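Local coordinates for putative Zn-dependent exopeptidase (Bacteroides vulgatus ATCC 8482, PDB 3GUX), which is a putative zinc-dependent exopeptidase of family M28, also named leucine aminopeptidase, and probably removes residues from the ends of peptide chains, at residues Tyr68-Asp73 / Gln183-Thr188; Tyr194-Gly199 / Ala261-Val266; Lys227-Lys232 / Met307-Asn312. All blocks are in the same frame, centred on the assembly; numbering follows the deposited sequence. Where two conformers were deposited one is given.

How the interactions relate
In space the contacts line up across the α/β fold; along the chain, the segments of interactions 2 and 3 alternate. Interaction 1 sets helix 180-187 against the outermost strand 66-75; interaction 2 pairs the strands at the other edge of the same sheet; interaction 3 joins two helices that both touch strand 198-203. Interaction 2 is central: its centre lies about 16 Å from each of the others, whereas the centres of interactions 1 and 3 are about 28 Å apart, on opposite sides of the chain's centre. Trp185 CH2 meets Tyr194 CE2 at 3.5 Å between interactions 1 and 2. Tyr198 reaches interaction 3, its OH 3.3 Å from Val309 CG1. No contact contains a modelled metal or substrate.

Interaction 1 of 3, residues Tyr68-Asp73 / Gln183-Thr188; sequences YNQYAD and QYWART
Ala72 and Gln70, alternate residues of strand 66-75 with side chains on the same face, take hold of Tyr184 on helix 180-187 from two directions. Ala72 CB lies over one face of the phenol ring in a CH-pi contact, 3.9 Å from the ring centroid and displaced toward the rim, with CZ at 3.8 Å. Gln70 arrives at the ring's edge, its CG 3.7 Å from Tyr184 CE2, and its amide is turned 70° from the ring plane. Because the glutamine chain is extended (chi1 169°, chi2 175°), the amide passes beyond the tyrosine to the indole of Trp185. Gln70 OE1 sits at the edge of that ring, in its plane and 3.3 Å from Trp185 CD1, a plain contact; its hydrogen bond comes from Asn86 ND2 of the adjacent strand 81-91, which probably helps fix the turn of the amide. The other end is looser: Gln70 NE2 stays 3.9 Å from Thr188 O, and Thr188 is exposed just past the helix, its OG1 above the opposite face of the Tyr184 ring. Tyr71 and Asp73 point away from the helix on the exposed outer side of the strand. Trp185, by contrast, is buried, wedged against Val257 of helix 253-260 and against Tyr194, so that helix 180-187 lies between helix 253-260 and the outermost strand of the mixed sheet.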
loop_
_atom_site.group_PDB
_atom_site.type_symbol
_atom_site.label_atom_id
_atom_site.label_comp_id
_atom_site.label_asym_id
_atom_site.label_seq_id
_atom_site.Cartn_x
_atom_site.Cartn_y
_atom_site.Cartn_z
ATOM N N TYR A 68 13.219 3.219 6.644
ATOM C CA TYR A 68 13.461 4.647 6.531
ATOM C C TYR A 68 12.236 5.321 7.125
ATOM O O TYR A 68 11.126 5.102 6.633
ATOM C CB TYR A 68 13.747 5.055 5.078
ATOM C CG TYR A 68 15.089 4.539 4.564
ATOM N N ASN A 69 12.431 6.074 8.220
ATOM C CA ASN A 69 11.372 6.812 8.894
ATOM C C ASN A 69 11.486 8.276 8.450
ATOM O O ASN A 69 12.516 8.895 8.630
ATOM C CB ASN A 69 11.496 6.636 10.397
ATOM N N GLN A 70 10.419 8.834 7.880
ATOM C CA GLN A 70 10.407 10.192 7.268
ATOM C C GLN A 70 9.492 11.182 8.013
ATOM O O GLN A 70 8.308 11.343 7.714
ATOM C CB GLN A 70 10.072 9.995 5.769
ATOM C CG GLN A 70 9.724 11.192 4.894
ATOM C CD GLN A 70 9.552 10.765 3.406
ATOM O OE1 GLN A 70 8.431 10.538 2.929
ATOM N NE2 GLN A 70 10.657 10.659 2.692
ATOM N N TYR A 71 10.053 11.823 9.032
ATOM C CA TYR A 71 9.316 12.792 9.863
ATOM C C TYR A 71 9.186 14.176 9.255
ATOM O O TYR A 71 10.174 14.725 8.795
ATOM C CB TYR A 71 9.988 12.952 11.208
ATOM C CG TYR A 71 9.861 11.742 12.079
ATOM C CD1 TYR A 71 8.722 11.537 12.849
ATOM C CD2 TYR A 71 10.871 10.819 12.160
ATOM C CE1 TYR A 71 8.596 10.431 13.658
ATOM C CE2 TYR A 71 10.758 9.712 12.970
ATOM C CZ TYR A 71 9.629 9.529 13.720
ATOM O OH TYR A 71 9.536 8.431 14.531
ATOM N N ALA A 72 7.988 14.770 9.324
ATOM C CA ALA A 72 7.750 16.075 8.710
ATOM C C ALA A 72 6.581 16.808 9.339
ATOM O O ALA A 72 5.604 16.179 9.729
ATOM C CB ALA A 72 7.464 15.882 7.235
ATOM N N ASP A 73 6.671 18.134 9.407
ATOM C CA ASP A 73 5.570 18.945 9.894
ATOM C C ASP A 73 4.722 19.293 8.696
ATOM O O ASP A 73 5.114 20.111 7.883
ATOM C CB ASP A 73 6.050 20.240 10.571
ATOM C CG ASP A 73 6.720 20.006 11.909
ATOM O OD1 ASP A 73 6.786 18.866 12.387
ATOM O OD2 ASP A 73 7.169 20.987 12.501
ATOM N N GLN A 183 1.950 13.345 -0.911
ATOM C CA GLN A 183 2.376 14.580 -1.598
ATOM C C GLN A 183 3.781 14.894 -1.163
ATOM O O GLN A 183 4.607 15.228 -1.976
ATOM C CB GLN A 183 1.473 15.788 -1.303
ATOM C CG GLN A 183 0.265 15.873 -2.205
ATOM C CD GLN A 183 -0.727 16.937 -1.781
ATOM O OE1 GLN A 183 -1.594 16.697 -0.929
ATOM N NE2 GLN A 183 -0.660 18.085 -2.419
ATOM N N TYR A 184 4.035 14.795 0.137
ATOM C CA TYR A 184 5.367 15.025 0.669
ATOM C C TYR A 184 6.337 14.013 0.088
ATOM O O TYR A 184 7.375 14.373 -0.483
ATOM C CB TYR A 184 5.365 14.942 2.200
ATOM C CG TYR A 184 6.699 15.271 2.803
ATOM C CD1 TYR A 184 7.042 16.594 3.111
ATOM C CD2 TYR A 184 7.638 14.281 3.042
ATOM C CE1 TYR A 184 8.257 16.893 3.649
ATOM C CE2 TYR A 184 8.857 14.584 3.576
ATOM C CZ TYR A 184 9.165 15.881 3.864
ATOM O OH TYR A 184 10.378 16.156 4.406
ATOM N N TRP A 185 5.971 12.745 0.199
ATOM C CA TRP A 185 6.844 11.678 -0.266
ATOM C C TRP A 185 7.149 11.755 -1.759
ATOM O O TRP A 185 8.291 11.678 -2.126
ATOM C CB TRP A 185 6.262 10.295 0.038
ATOM C CG TRP A 185 7.209 9.176 -0.486
ATOM C CD1 TRP A 185 8.315 8.684 0.144
ATOM C CD2 TRP A 185 7.132 8.488 -1.747
ATOM N NE1 TRP A 185 8.932 7.728 -0.639
ATOM C CE2 TRP A 185 8.226 7.584 -1.803
ATOM C CE3 TRP A 185 6.247 8.537 -2.830
ATOM C CZ2 TRP A 185 8.459 6.734 -2.900
ATOM C CZ3 TRP A 185 6.482 7.666 -3.937
ATOM C CH2 TRP A 185 7.578 6.791 -3.951
ATOM N N ALA A 186 6.128 11.891 -2.605
ATOM C CA ALA A 186 6.353 11.875 -4.044
ATOM C C ALA A 186 7.217 13.048 -4.419
ATOM O O ALA A 186 8.189 12.852 -5.116
ATOM C CB ALA A 186 5.036 11.844 -4.850
ATOM N N ARG A 187 6.911 14.245 -3.897
ATOM C CA ARG A 187 7.695 15.457 -4.186
ATOM C C ARG A 187 9.185 15.237 -3.928
ATOM O O ARG A 187 10.028 15.529 -4.799
ATOM C CB ARG A 187 7.196 16.661 -3.356
ATOM N N THR A 188 9.486 14.702 -2.741
ATOM C CA THR A 188 10.855 14.425 -2.310
ATOM C C THR A 188 10.934 13.021 -1.655
ATOM O O THR A 188 10.816 12.907 -0.442
ATOM C CB THR A 188 11.317 15.508 -1.337
ATOM O OG1 THR A 188 10.473 15.486 -0.186
ATOM C CG2 THR A 188 11.202 16.883 -1.965
#

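Interaction 2 of 3, residues Tyr194-Gly199 / Ala261-Val266; sequences YNARYG and ARIPCV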
loop_
_atom_site.group_PDB
_atom_site.type_symbol
_atom_site.label_atom_id
_atom_site.label_comp_id
_atom_site.label_asym_id
_atom_site.label_seq_id
_atom_site.Cartn_x
_atom_site.Cartn_y
_atom_site.Cartn_z
ATOM N N TYR A 194 14.715 8.325 -6.565
ATOM C CA TYR A 194 13.899 7.139 -6.418
ATOM C C TYR A 194 13.018 6.878 -7.635
ATOM O O TYR A 194 12.355 7.785 -8.128
ATOM C CB TYR A 194 12.981 7.239 -5.192
ATOM C CG TYR A 194 12.157 5.976 -5.027
ATOM C CD1 TYR A 194 12.721 4.835 -4.467
ATOM C CD2 TYR A 194 10.837 5.898 -5.477
ATOM C CE1 TYR A 194 11.999 3.664 -4.339
ATOM C CE2 TYR A 194 10.113 4.740 -5.347
ATOM C CZ TYR A 194 10.702 3.624 -4.784
ATOM O OH TYR A 194 9.987 2.472 -4.649
ATOM N N ASN A 195 13.023 5.632 -8.103
ATOM C CA ASN A 195 12.154 5.195 -9.179
ATOM C C ASN A 195 11.728 3.749 -8.915
ATOM O O ASN A 195 12.390 3.031 -8.168
ATOM C CB ASN A 195 12.830 5.318 -10.544
ATOM C CG ASN A 195 11.884 4.980 -11.684
ATOM O OD1 ASN A 195 10.766 5.509 -11.756
ATOM N ND2 ASN A 195 12.297 4.066 -12.543
ATOM N N ALA A 196 10.575 3.378 -9.462
ATOM C CA ALA A 196 10.045 2.021 -9.414
ATOM C C ALA A 196 9.373 1.790 -10.764
ATOM O O ALA A 196 8.917 2.738 -11.395
ATOM C CB ALA A 196 9.070 1.862 -8.283
ATOM N N ARG A 197 9.343 0.545 -11.222
ATOM C CA ARG A 197 8.716 0.188 -12.496
ATOM C C ARG A 197 7.264 0.657 -12.474
ATOM O O ARG A 197 6.783 1.277 -13.415
ATOM C CB ARG A 197 8.837 -1.321 -12.726
ATOM C CG ARG A 197 8.241 -1.852 -14.011
ATOM C CD ARG A 197 8.492 -3.347 -14.138
ATOM N NE ARG A 197 9.920 -3.618 -14.348
ATOM C CZ ARG A 197 10.488 -4.827 -14.431
ATOM N NH1 ARG A 197 9.767 -5.943 -14.307
ATOM N NH2 ARG A 197 11.806 -4.920 -14.636
ATOM N N TYR A 198 6.573 0.346 -11.391
ATOM C CA TYR A 198 5.221 0.835 -11.173
ATOM C C TYR A 198 4.959 0.645 -9.714
ATOM O O TYR A 198 5.799 0.084 -9.014
ATOM C CB TYR A 198 4.194 0.100 -12.030
ATOM C CG TYR A 198 4.116 -1.395 -11.781
ATOM C CD1 TYR A 198 3.282 -1.923 -10.803
ATOM C CD2 TYR A 198 4.864 -2.274 -12.545
ATOM C CE1 TYR A 198 3.218 -3.304 -10.597
ATOM C CE2 TYR A 198 4.810 -3.644 -12.352
ATOM C CZ TYR A 198 3.996 -4.146 -11.381
ATOM O OH TYR A 198 3.962 -5.490 -11.213
ATOM N N GLY A 199 3.818 1.148 -9.259
ATOM C CA GLY A 199 3.397 1.048 -7.869
ATOM C C GLY A 199 2.012 0.457 -7.708
ATOM O O GLY A 199 1.206 0.530 -8.624
ATOM N N ALA A 261 6.551 11.906 -8.046
ATOM C CA ALA A 261 7.594 10.878 -8.176
ATOM C C ALA A 261 7.680 10.169 -9.548
ATOM O O ALA A 261 8.661 9.494 -9.802
ATOM C CB ALA A 261 7.371 9.851 -7.090
ATOM N N ARG A 262 6.689 10.410 -10.414
ATOM C CA ARG A 262 6.401 9.739 -11.723
ATOM C C ARG A 262 6.487 8.294 -12.054
ATOM O O ARG A 262 7.146 7.865 -13.033
ATOM C CB ARG A 262 6.510 10.603 -13.007
ATOM C CG ARG A 262 7.776 11.299 -13.302
ATOM C CD ARG A 262 7.903 12.504 -12.417
ATOM N N ILE A 263 5.760 7.558 -11.244
ATOM C CA ILE A 263 5.678 6.127 -11.272
ATOM C C ILE A 263 4.219 5.832 -11.554
ATOM O O ILE A 263 3.371 6.247 -10.751
ATOM C CB ILE A 263 6.051 5.616 -9.874
ATOM C CG1 ILE A 263 7.502 6.005 -9.555
ATOM C CG2 ILE A 263 5.798 4.092 -9.744
ATOM C CD1 ILE A 263 7.941 5.689 -8.170
ATOM N N PRO A 264 3.893 5.146 -12.679
ATOM C CA PRO A 264 2.473 4.799 -12.777
ATOM C C PRO A 264 2.076 3.982 -11.533
ATOM O O PRO A 264 2.829 3.122 -11.087
ATOM C CB PRO A 264 2.397 3.932 -14.014
ATOM C CG PRO A 264 3.791 3.405 -14.180
ATOM C CD PRO A 264 4.653 4.557 -13.795
ATOM N N CYS A 265 0.922 4.272 -10.974
ATOM C CA CYS A 265 0.552 3.655 -9.738
ATOM C C CYS A 265 -0.904 3.266 -9.753
ATOM O O CYS A 265 -1.772 4.109 -9.999
ATOM C CB CYS A 265 0.826 4.631 -8.612
ATOM S SG CYS A 265 0.703 3.887 -7.029
ATOM N N VAL A 266 -1.157 1.994 -9.441
ATOM C CA VAL A 266 -2.488 1.408 -9.482
ATOM C C VAL A 266 -3.126 1.412 -8.111
ATOM O O VAL A 266 -2.552 0.888 -7.163
ATOM C CB VAL A 266 -2.433 -0.077 -10.028
ATOM C CG1 VAL A 266 -3.798 -0.674 -10.113
ATOM C CG2 VAL A 266 -1.773 -0.145 -11.420
#
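Ile263 points its two branches at different parts of the chain between Tyr194 and Gly199. The CD1 end crosses the Tyr194 side chain at about a right angle, meeting the ring obliquely at CE2 (3.7 Å), and also lies 4.0 Å from Ala196 CB. The same methyl stands 3.7 Å from Ala196 N, a buried amide nitrogen with no polar partner in the model. The other branch, CG2, lies anti to the backbone N of Ile263 and is thereby directed at the peptide between Tyr198 and Gly199, 3.5 Å from Tyr198 C. Further out, the Asn195 side chain slides past the isoleucine in the opposite direction. Next in line Pro264 faces Tyr198, ring carbon CG against CB at 4.0 Å. Here the side chains give way to a parallel strand pair, 198-203 beside 265-269, at one edge of the mixed sheet in this phosphorylase/hydrolase-like fold; the connection between them is a crossover that includes helices 223-236 and 253-260. Gly199 N donates to Pro264 O and Gly199 O accepts from Val266 N, both at 2.9 Å. Cys265 SG packs beside this glycine, 3.7 Å from Gly199 C, on the side where Cys265 also touches Val257 and His254. Tyr198 turns its ring the other way: chi1 of 60° puts CG between the backbone N and the carbonyl carbon, and the ring leaves Pro264 for helix 223-236, its OH hydrogen-bonded to Glu313. The Tyr194 hydroxyl is likewise held elsewhere, by Asp154 OD2.

Interaction 3 of 3, residues Lys227-Lys232 / Met307-Asn312; sequences KKIWKK and MDVIYN
Val309 CG2 fits over the backbone of helix 223-236 between Ile229 and Lys232, 3.8 Å from Ile229 CA and 3.7 Å from Lys232 CB. Its other methyl, CG1, meets Ile229 CG1 at 3.9 Å, the two side chains crossing at about a right angle. In this α/β fold the two helices, 223-236 and 296-311, both touch strand 198-203 of the sheet, and their short segments run at 122° to each other. Lys232 carries the polar half of the contact. Bends at chi2 (64°) and chi3 (71°) fold its chain against the partner helix, CD lying 3.6 Å from Asp308 CB. Asp308 OD1 is hydrogen-bonded to Ala21 N and OD2 to Gln304 NE2; its OD1 stays 4.8 Å from Lys232 NZ, too far for a salt bridge, though the opposite charges probably still attract. Without the lysine chain, as with an alanine here, Asp308 CB would probably face a gap and its carboxylate would lose a nearby opposite charge. Between the charges sits a water that accepts from Lys232 NZ at 2.8 Å.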
loop_
_atom_site.group_PDB
_atom_site.type_symbol
_atom_site.label_atom_id
_atom_site.label_comp_id
_atom_site.label_asym_id
_atom_site.label_seq_id
_atom_site.Cartn_x
_atom_site.Cartn_y
_atom_site.Cartn_z
ATOM N N LYS A 227 -4.354 -3.754 -15.705
ATOM C CA LYS A 227 -4.899 -4.899 -16.426
ATOM C C LYS A 227 -4.137 -6.183 -16.086
ATOM O O LYS A 227 -4.734 -7.270 -16.055
ATOM C CB LYS A 227 -4.900 -4.625 -17.951
ATOM N N LYS A 228 -2.828 -6.042 -15.841
ATOM C CA LYS A 228 -1.949 -7.155 -15.476
ATOM C C LYS A 228 -2.354 -7.762 -14.147
ATOM O O LYS A 228 -2.425 -8.980 -13.988
ATOM C CB LYS A 228 -0.511 -6.643 -15.381
ATOM C CG LYS A 228 0.553 -7.701 -15.149
ATOM C CD LYS A 228 1.863 -7.099 -14.645
ATOM C CE LYS A 228 2.468 -6.103 -15.609
ATOM N NZ LYS A 228 3.799 -5.648 -15.135
ATOM N N ILE A 229 -2.572 -6.887 -13.173
ATOM C CA ILE A 229 -2.969 -7.254 -11.839
ATOM C C ILE A 229 -4.357 -7.928 -11.851
ATOM O O ILE A 229 -4.555 -8.978 -11.233
ATOM C CB ILE A 229 -2.938 -5.994 -10.902
ATOM C CG1 ILE A 229 -1.486 -5.510 -10.707
ATOM C CG2 ILE A 229 -3.602 -6.294 -9.574
ATOM C CD1 ILE A 229 -1.324 -4.027 -10.135
ATOM N N TRP A 230 -5.302 -7.351 -12.590
ATOM C CA TRP A 230 -6.649 -7.923 -12.670
ATOM C C TRP A 230 -6.620 -9.262 -13.404
ATOM O O TRP A 230 -7.366 -10.164 -13.047
ATOM C CB TRP A 230 -7.638 -6.961 -13.324
ATOM C CG TRP A 230 -8.389 -6.049 -12.383
ATOM C CD1 TRP A 230 -9.751 -5.944 -12.267
ATOM C CD2 TRP A 230 -7.842 -5.107 -11.438
ATOM N NE1 TRP A 230 -10.080 -4.995 -11.340
ATOM C CE2 TRP A 230 -8.930 -4.472 -10.810
ATOM C CE3 TRP A 230 -6.542 -4.751 -11.055
ATOM C CZ2 TRP A 230 -8.762 -3.515 -9.805
ATOM C CZ3 TRP A 230 -6.377 -3.787 -10.079
ATOM C CH2 TRP A 230 -7.480 -3.178 -9.473
ATOM N N LYS A 231 -5.734 -9.378 -14.400
ATOM C CA LYS A 231 -5.485 -10.621 -15.130
ATOM C C LYS A 231 -5.060 -11.722 -14.189
ATOM O O LYS A 231 -5.609 -12.815 -14.219
ATOM C CB LYS A 231 -4.382 -10.434 -16.209
ATOM C CG LYS A 231 -4.099 -11.632 -17.100
ATOM C CD LYS A 231 -2.956 -11.337 -18.127
ATOM C CE LYS A 231 -2.533 -12.639 -18.855
ATOM N NZ LYS A 231 -1.257 -12.472 -19.577
ATOM N N LYS A 232 -4.090 -11.423 -13.333
ATOM C CA LYS A 232 -3.569 -12.427 -12.407
ATOM C C LYS A 232 -4.619 -12.876 -11.412
ATOM O O LYS A 232 -4.723 -14.061 -11.110
ATOM C CB LYS A 232 -2.333 -11.906 -11.672
ATOM C CG LYS A 232 -1.676 -12.942 -10.718
ATOM C CD LYS A 232 -1.124 -14.161 -11.401
ATOM C CE LYS A 232 0.114 -13.885 -12.225
ATOM N NZ LYS A 232 0.613 -15.199 -12.749
HETATM N N MSE A 307 1.122 -10.747 -4.549
HETATM C CA MSE A 307 2.357 -11.537 -4.559
HETATM C C MSE A 307 2.600 -12.231 -5.888
HETATM O O MSE A 307 3.713 -12.162 -6.405
HETATM C CB MSE A 307 2.361 -12.531 -3.431
HETATM C CG MSE A 307 2.161 -11.797 -2.168
HETATM SE SE MSE A 307 2.759 -12.780 -0.749
HETATM C CE MSE A 307 4.481 -12.018 -0.889
ATOM N N ASP A 308 1.579 -12.845 -6.475
ATOM C CA ASP A 308 1.774 -13.517 -7.776
ATOM C C ASP A 308 2.131 -12.491 -8.862
ATOM O O ASP A 308 2.877 -12.819 -9.764
ATOM C CB ASP A 308 0.568 -14.386 -8.182
ATOM C CG ASP A 308 0.600 -15.772 -7.548
ATOM O OD1 ASP A 308 1.170 -16.690 -8.169
ATOM O OD2 ASP A 308 0.030 -15.960 -6.461
ATOM N N VAL A 309 1.609 -11.266 -8.753
ATOM C CA VAL A 309 1.968 -10.222 -9.683
ATOM C C VAL A 309 3.441 -9.873 -9.471
ATOM O O VAL A 309 4.228 -9.988 -10.413
ATOM C CB VAL A 309 1.078 -8.975 -9.574
ATOM C CG1 VAL A 309 1.712 -7.773 -10.297
ATOM C CG2 VAL A 309 -0.287 -9.262 -10.139
ATOM N N ILE A 310 3.825 -9.546 -8.236
ATOM C CA ILE A 310 5.195 -9.056 -7.999
ATOM C C ILE A 310 6.251 -10.117 -8.151
ATOM O O ILE A 310 7.332 -9.787 -8.617
ATOM C CB ILE A 310 5.401 -8.279 -6.634
ATOM C CG1 ILE A 310 5.412 -9.191 -5.415
ATOM C CG2 ILE A 310 4.358 -7.177 -6.482
ATOM C CD1 ILE A 310 5.507 -8.396 -4.124
ATOM N N TYR A 311 5.954 -11.364 -7.785
ATOM C CA TYR A 311 6.921 -12.454 -7.954
ATOM C C TYR A 311 7.179 -12.829 -9.449
ATOM O O TYR A 311 8.204 -13.461 -9.751
ATOM C CB TYR A 311 6.546 -13.694 -7.099
ATOM C CG TYR A 311 6.958 -13.580 -5.644
ATOM C CD1 TYR A 311 6.249 -12.779 -4.760
ATOM C CD2 TYR A 311 8.051 -14.278 -5.140
ATOM C CE1 TYR A 311 6.602 -12.671 -3.432
ATOM C CE2 TYR A 311 8.422 -14.162 -3.779
ATOM C CZ TYR A 311 7.678 -13.361 -2.941
ATOM O OH TYR A 311 7.989 -13.196 -1.612
ATOM N N ASN A 312 6.239 -12.465 -10.334
ATOM C CA ASN A 312 6.370 -12.635 -11.787
ATOM C C ASN A 312 7.242 -11.570 -12.496
ATOM O O ASN A 312 7.584 -11.742 -13.671
ATOM C CB ASN A 312 4.986 -12.601 -12.452
ATOM C CG ASN A 312 4.371 -13.971 -12.665
ATOM O OD1 ASN A 312 4.747 -14.967 -12.030
ATOM N ND2 ASN A 312 3.395 -14.019 -13.581
HETATM O O HOH W 1 1.390 -16.859 -10.571
#